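Local coordinates for 2L protein (Yaba-like disease virus, PDB 3IT8), which is an MHC class I-like poxvirus glycoprotein that probably binds tumour necrosis factor and so would blunt the host's inflammatory response, at residues G42-R47 with G61-F66; G108-A113 with G139-K144. One frame throughout, in Å; residues are numbered along the deposited sequence.

How the contacts relate
From the N terminus the chain lays down four antiparallel strands. The last of them, 41-47, borders the eight-stranded sheet, and after 13 connecting residues without helix or strand the chain enters helix 61-82; contact 1 closes this short connection. The helix runs over the sheet, one further strand, 90-100, leads to 103-112, and from there the chain passes through the last two strands, 115-121 and 126-129. Contact 2 closes this longer excursion when 139-144 comes back to strand 103-112. The two loops follow in series, neither nesting nor crossing. Their centres lie 21 Å apart over one sheet, and helix 61-82 links them, because Met-140 of contact 2 packs on Leu-72 and Met-73.

Contact 1 (G42-R47 with G61-F66); sequences GNVNFR and GNDYNF
Arg-47 and Tyr-64 make the polar part of this contact. NH1 of Arg-47 comes up to the edge of the phenol, in its plane, and lies 3.5 Å from Tyr-64 OH; the guanidinium is turned 49° from the ring. The arginine leaves the strand with CG anti to the backbone N (chi1 179°), then bends twice to bring its head round to the tyrosine. The Tyr-64 hydroxyl is already gripped by hydrogen bonds with Asp-23 of strand 18-25 and Thr-31 of strand 28-36, while its ring packs on Phe-21 and Tyr-5, so a long aromatic side chain suits this buried place between helix 61-82 and the sheet. A looser electrostatic term is possible between Arg-47 NH2 and Asp-63 OD1, 4.9 Å apart, although Asp-63 is poorly ordered.

The sheet and helix belong to an MHC-like platform, in which helix 61-82 lies over the sheet and strand 41-47 is its border. A classic beta bulge at Asn-45 and Phe-46, both opposite Lys-32, shifts the alternation of side chains, allowing Val-44 and Arg-47 to reach the same side.

The remaining contacts are van der Waals in kind. The CG2 methyl of Val-44 comes to 3.6 Å from Asp-63 OD1, a contact to be read with caution given the disorder of the aspartate. Near the beginning of strand 41-47, Gly-42 has no side chain to hold the helix off, and the Phe-66 ring brings CD2 to 3.7 Å from Gly-42 CA. That ring also packs on Ile-33, and Asn-67, next along the helix, accepts a hydrogen bond from Gly-42 N.

Contact 2 (G108-A113 with G139-K144); sequences GYVETA and GMLTVK
Val-110 is the residue through which strand 103-112 meets Met-140 and Leu-141 of the loop before helix 148-174. Its sequence neighbours turn to the other face of the sheet, where Tyr-109 OH makes a weak hydrogen bond with Gly-249 of the Ig-like domain and Glu-111 OE1, in plane at the edge of the Tyr-109 ring, is hydrogen-bonded to Tyr-243. Val-110 itself points toward the loop. Its CG2 branch does the touching, 4.0 Å from Met-140 SD and 4.2 Å from Leu-141 CD2, the end that the leucine brings to the valine.

This divides the two faces as in an MHC class I-like platform, with the immunoglobulin domain beneath the sheet and helices above it. The methionine crosses the valine obliquely; its CG sits between the backbone N and carbonyl carbon (chi1 69°) and the chain bends at the sulfur, an unbranched, flexible thioether that can lie between the strand and helix 61-82, touching Leu-72 and Met-73. The backbone is tied to the same helix, Met-140 N being hydrogen-bonded to Thr-76 OG1. Compact, beta-branched valine fits the strand and shares Phe-127 as a neighbour with Leu-141.

Contact 1 (G42-R47 with G61-F66)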
loop_
_atom_site.group_PDB
_atom_site.type_symbol
_atom_site.label_atom_id
_atom_site.label_comp_id
_atom_site.label_asym_id
_atom_site.label_seq_id
_atom_site.Cartn_x
_atom_site.Cartn_y
_atom_site.Cartn_z
ATOM N N GLY D 42 7.518 -42.919 25.747
ATOM C CA GLY D 42 8.658 -42.981 24.850
ATOM C C GLY D 42 9.985 -42.549 25.445
ATOM O O GLY D 42 10.023 -41.877 26.471
ATOM N N ASN D 43 11.081 -42.948 24.801
ATOM C CA ASN D 43 12.439 -42.584 25.229
ATOM C C ASN D 43 13.239 -42.207 24.007
ATOM O O ASN D 43 13.115 -42.843 22.953
ATOM C CB ASN D 43 13.169 -43.746 25.888
ATOM C CG ASN D 43 12.570 -44.138 27.207
ATOM O OD1 ASN D 43 12.216 -43.285 28.033
ATOM N ND2 ASN D 43 12.462 -45.444 27.434
ATOM N N VAL D 44 14.068 -41.180 24.130
ATOM C CA VAL D 44 14.884 -40.785 22.990
ATOM C C VAL D 44 16.056 -41.731 22.971
ATOM O O VAL D 44 16.811 -41.789 23.941
ATOM C CB VAL D 44 15.413 -39.360 23.128
ATOM C CG1 VAL D 44 16.334 -39.049 21.971
ATOM C CG2 VAL D 44 14.256 -38.387 23.160
ATOM N N ASN D 45 16.203 -42.482 21.886
ATOM C CA ASN D 45 17.301 -43.436 21.779
ATOM C C ASN D 45 18.479 -42.806 21.063
ATOM O O ASN D 45 19.630 -43.131 21.323
ATOM C CB ASN D 45 16.874 -44.677 21.000
ATOM C CG ASN D 45 15.565 -45.239 21.477
ATOM O OD1 ASN D 45 15.359 -45.435 22.673
ATOM N ND2 ASN D 45 14.665 -45.515 20.537
ATOM N N PHE D 46 18.186 -41.892 20.157
ATOM C CA PHE D 46 19.234 -41.252 19.395
ATOM C C PHE D 46 18.950 -39.787 19.166
ATOM O O PHE D 46 17.801 -39.364 18.988
ATOM C CB PHE D 46 19.372 -41.945 18.043
ATOM C CG PHE D 46 20.455 -41.379 17.188
ATOM C CD1 PHE D 46 21.735 -41.910 17.230
ATOM C CD2 PHE D 46 20.209 -40.285 16.357
ATOM C CE1 PHE D 46 22.756 -41.362 16.458
ATOM C CE2 PHE D 46 21.224 -39.726 15.582
ATOM C CZ PHE D 46 22.500 -40.269 15.634
ATOM N N ARG D 47 20.017 -39.008 19.165
ATOM C CA ARG D 47 19.926 -37.582 18.894
ATOM C C ARG D 47 21.202 -37.135 18.200
ATOM O O ARG D 47 22.279 -37.236 18.775
ATOM C CB ARG D 47 19.763 -36.783 20.171
ATOM C CG ARG D 47 19.701 -35.303 19.877
ATOM C CD ARG D 47 18.342 -34.914 19.324
ATOM N NE ARG D 47 17.465 -34.462 20.403
ATOM C CZ ARG D 47 16.147 -34.643 20.439
ATOM N NH1 ARG D 47 15.534 -35.279 19.449
ATOM N NH2 ARG D 47 15.438 -34.184 21.468
ATOM N N GLY D 61 7.115 -30.186 20.609
ATOM C CA GLY D 61 7.580 -30.459 21.959
ATOM C C GLY D 61 7.081 -31.798 22.470
ATOM O O GLY D 61 6.383 -32.507 21.748
ATOM N N ASN D 62 7.428 -32.147 23.707
ATOM C CA ASN D 62 7.016 -33.427 24.295
ATOM C C ASN D 62 7.566 -34.546 23.438
ATOM O O ASN D 62 6.841 -35.475 23.091
ATOM C CB ASN D 62 5.499 -33.570 24.317
ATOM C CG ASN D 62 4.809 -32.340 24.822
ATOM O OD1 ASN D 62 5.449 -31.340 25.129
ATOM N ND2 ASN D 62 3.487 -32.397 24.906
ATOM N N ASP D 63 8.844 -34.454 23.095
ATOM C CA ASP D 63 9.466 -35.456 22.256
ATOM C C ASP D 63 8.539 -35.726 21.090
ATOM O O ASP D 63 8.031 -36.839 20.938
ATOM C CB ASP D 63 9.718 -36.737 23.044
ATOM C CG ASP D 63 10.597 -36.504 24.244
ATOM O OD1 ASP D 63 11.716 -35.978 24.066
ATOM O OD2 ASP D 63 10.168 -36.839 25.368
ATOM N N TYR D 64 8.298 -34.680 20.298
ATOM C CA TYR D 64 7.463 -34.778 19.104
ATOM C C TYR D 64 6.062 -35.316 19.362
ATOM O O TYR D 64 5.500 -36.010 18.507
ATOM C CB TYR D 64 8.146 -35.667 18.054
ATOM C CG TYR D 64 9.568 -35.262 17.731
ATOM C CD1 TYR D 64 10.587 -35.406 18.671
ATOM C CD2 TYR D 64 9.893 -34.714 16.485
ATOM C CE1 TYR D 64 11.885 -35.020 18.391
ATOM C CE2 TYR D 64 11.187 -34.324 16.188
ATOM C CZ TYR D 64 12.182 -34.480 17.146
ATOM O OH TYR D 64 13.478 -34.102 16.852
ATOM N N ASN D 65 5.494 -34.982 20.521
ATOM C CA ASN D 65 4.164 -35.456 20.884
ATOM C C ASN D 65 4.097 -36.969 20.704
ATOM O O ASN D 65 3.059 -37.494 20.297
ATOM C CB ASN D 65 3.109 -34.804 19.997
ATOM C CG ASN D 65 3.070 -33.304 20.145
ATOM O OD1 ASN D 65 3.146 -32.581 19.162
ATOM N ND2 ASN D 65 2.939 -32.824 21.374
ATOM N N PHE D 66 5.198 -37.667 20.999
ATOM C CA PHE D 66 5.246 -39.118 20.833
ATOM C C PHE D 66 4.199 -39.906 21.617
ATOM O O PHE D 66 3.494 -40.738 21.048
ATOM C CB PHE D 66 6.618 -39.672 21.193
ATOM C CG PHE D 66 6.745 -41.129 20.929
ATOM C CD1 PHE D 66 7.035 -41.593 19.660
ATOM C CD2 PHE D 66 6.514 -42.049 21.934
ATOM C CE1 PHE D 66 7.091 -42.962 19.391
ATOM C CE2 PHE D 66 6.568 -43.423 21.676
ATOM C CZ PHE D 66 6.857 -43.878 20.403
#

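Contact 2 (G108-A113 with G139-K144)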
loop_
_atom_site.group_PDB
_atom_site.type_symbol
_atom_site.label_atom_id
_atom_site.label_comp_id
_atom_site.label_asym_id
_atom_site.label_seq_id
_atom_site.Cartn_x
_atom_site.Cartn_y
_atom_site.Cartn_z
ATOM N N GLY D 108 1.237 -35.032 4.888
ATOM C CA GLY D 108 0.870 -35.680 6.127
ATOM C C GLY D 108 -0.139 -36.730 5.748
ATOM O O GLY D 108 -1.273 -36.399 5.408
ATOM N N TYR D 109 0.269 -37.990 5.768
ATOM C CA TYR D 109 -0.637 -39.068 5.427
ATOM C C TYR D 109 -0.413 -40.283 6.310
ATOM O O TYR D 109 0.596 -40.383 7.010
ATOM C CB TYR D 109 -0.471 -39.434 3.964
ATOM C CG TYR D 109 0.911 -39.915 3.600
ATOM C CD1 TYR D 109 1.262 -41.266 3.712
ATOM C CD2 TYR D 109 1.852 -39.032 3.062
ATOM C CE1 TYR D 109 2.503 -41.722 3.282
ATOM C CE2 TYR D 109 3.102 -39.479 2.632
ATOM C CZ TYR D 109 3.418 -40.821 2.739
ATOM O OH TYR D 109 4.635 -41.263 2.278
ATOM N N VAL D 110 -1.373 -41.200 6.278
ATOM C CA VAL D 110 -1.310 -42.404 7.076
ATOM C C VAL D 110 -1.239 -43.587 6.141
ATOM O O VAL D 110 -2.080 -43.715 5.266
ATOM C CB VAL D 110 -2.578 -42.529 7.960
ATOM C CG1 VAL D 110 -2.656 -43.915 8.593
ATOM C CG2 VAL D 110 -2.558 -41.465 9.040
ATOM N N GLU D 111 -0.225 -44.431 6.301
ATOM C CA GLU D 111 -0.125 -45.630 5.481
ATOM C C GLU D 111 -0.145 -46.874 6.369
ATOM O O GLU D 111 0.122 -46.815 7.569
ATOM C CB GLU D 111 1.118 -45.620 4.599
ATOM C CG GLU D 111 2.398 -45.420 5.330
ATOM C CD GLU D 111 3.589 -45.447 4.398
ATOM O OE1 GLU D 111 3.479 -44.890 3.275
ATOM O OE2 GLU D 111 4.640 -46.012 4.795
ATOM N N THR D 112 -0.482 -47.997 5.748
ATOM C CA THR D 112 -0.602 -49.284 6.410
ATOM C C THR D 112 0.427 -50.223 5.815
ATOM O O THR D 112 1.028 -49.912 4.795
ATOM C CB THR D 112 -2.038 -49.815 6.191
ATOM O OG1 THR D 112 -2.819 -49.555 7.360
ATOM C CG2 THR D 112 -2.057 -51.278 5.863
ATOM N N ALA D 113 0.661 -51.360 6.455
ATOM C CA ALA D 113 1.625 -52.314 5.915
ATOM C C ALA D 113 1.134 -52.760 4.528
ATOM O O ALA D 113 1.919 -53.223 3.699
ATOM C CB ALA D 113 1.754 -53.517 6.848
ATOM N N GLY D 139 -10.497 -44.381 14.873
ATOM C CA GLY D 139 -9.350 -43.768 15.510
ATOM C C GLY D 139 -9.070 -42.325 15.129
ATOM O O GLY D 139 -9.965 -41.473 15.104
ATOM N N MET D 140 -7.803 -42.059 14.829
ATOM C CA MET D 140 -7.345 -40.729 14.455
ATOM C C MET D 140 -7.835 -40.320 13.078
ATOM O O MET D 140 -7.526 -39.228 12.612
ATOM C CB MET D 140 -5.824 -40.698 14.434
ATOM C CG MET D 140 -5.267 -41.519 13.292
ATOM S SD MET D 140 -3.557 -41.147 12.894
ATOM C CE MET D 140 -2.782 -42.681 13.360
ATOM N N LEU D 141 -8.592 -41.192 12.425
ATOM C CA LEU D 141 -9.072 -40.900 11.084
ATOM C C LEU D 141 -10.463 -40.282 10.944
ATOM O O LEU D 141 -10.867 -39.947 9.834
ATOM C CB LEU D 141 -8.980 -42.164 10.232
ATOM C CG LEU D 141 -7.561 -42.695 9.990
ATOM C CD1 LEU D 141 -7.622 -44.010 9.230
ATOM C CD2 LEU D 141 -6.767 -41.668 9.200
ATOM N N THR D 142 -11.200 -40.122 12.040
ATOM C CA THR D 142 -12.530 -39.519 11.942
ATOM C C THR D 142 -12.708 -38.319 12.835
ATOM O O THR D 142 -12.116 -38.237 13.904
ATOM C CB THR D 142 -13.644 -40.478 12.324
ATOM O OG1 THR D 142 -13.340 -41.781 11.827
ATOM C CG2 THR D 142 -14.963 -40.006 11.719
ATOM N N VAL D 143 -13.550 -37.394 12.398
ATOM C CA VAL D 143 -13.823 -36.211 13.186
ATOM C C VAL D 143 -14.588 -36.658 14.434
ATOM O O VAL D 143 -14.623 -35.951 15.447
ATOM C CB VAL D 143 -14.663 -35.214 12.388
ATOM C CG1 VAL D 143 -14.881 -33.934 13.202
ATOM C CG2 VAL D 143 -13.969 -34.914 11.069
ATOM N N LYS D 144 -15.183 -37.847 14.349
ATOM C CA LYS D 144 -15.952 -38.421 15.452
ATOM C C LYS D 144 -15.099 -38.587 16.707
ATOM O O LYS D 144 -15.596 -38.461 17.825
ATOM C CB LYS D 144 -16.509 -39.791 15.047
ATOM C CG LYS D 144 -17.432 -39.775 13.836
ATOM C CD LYS D 144 -18.788 -39.151 14.150
ATOM C CE LYS D 144 -19.606 -40.030 15.086
ATOM N NZ LYS D 144 -20.932 -39.437 15.409
#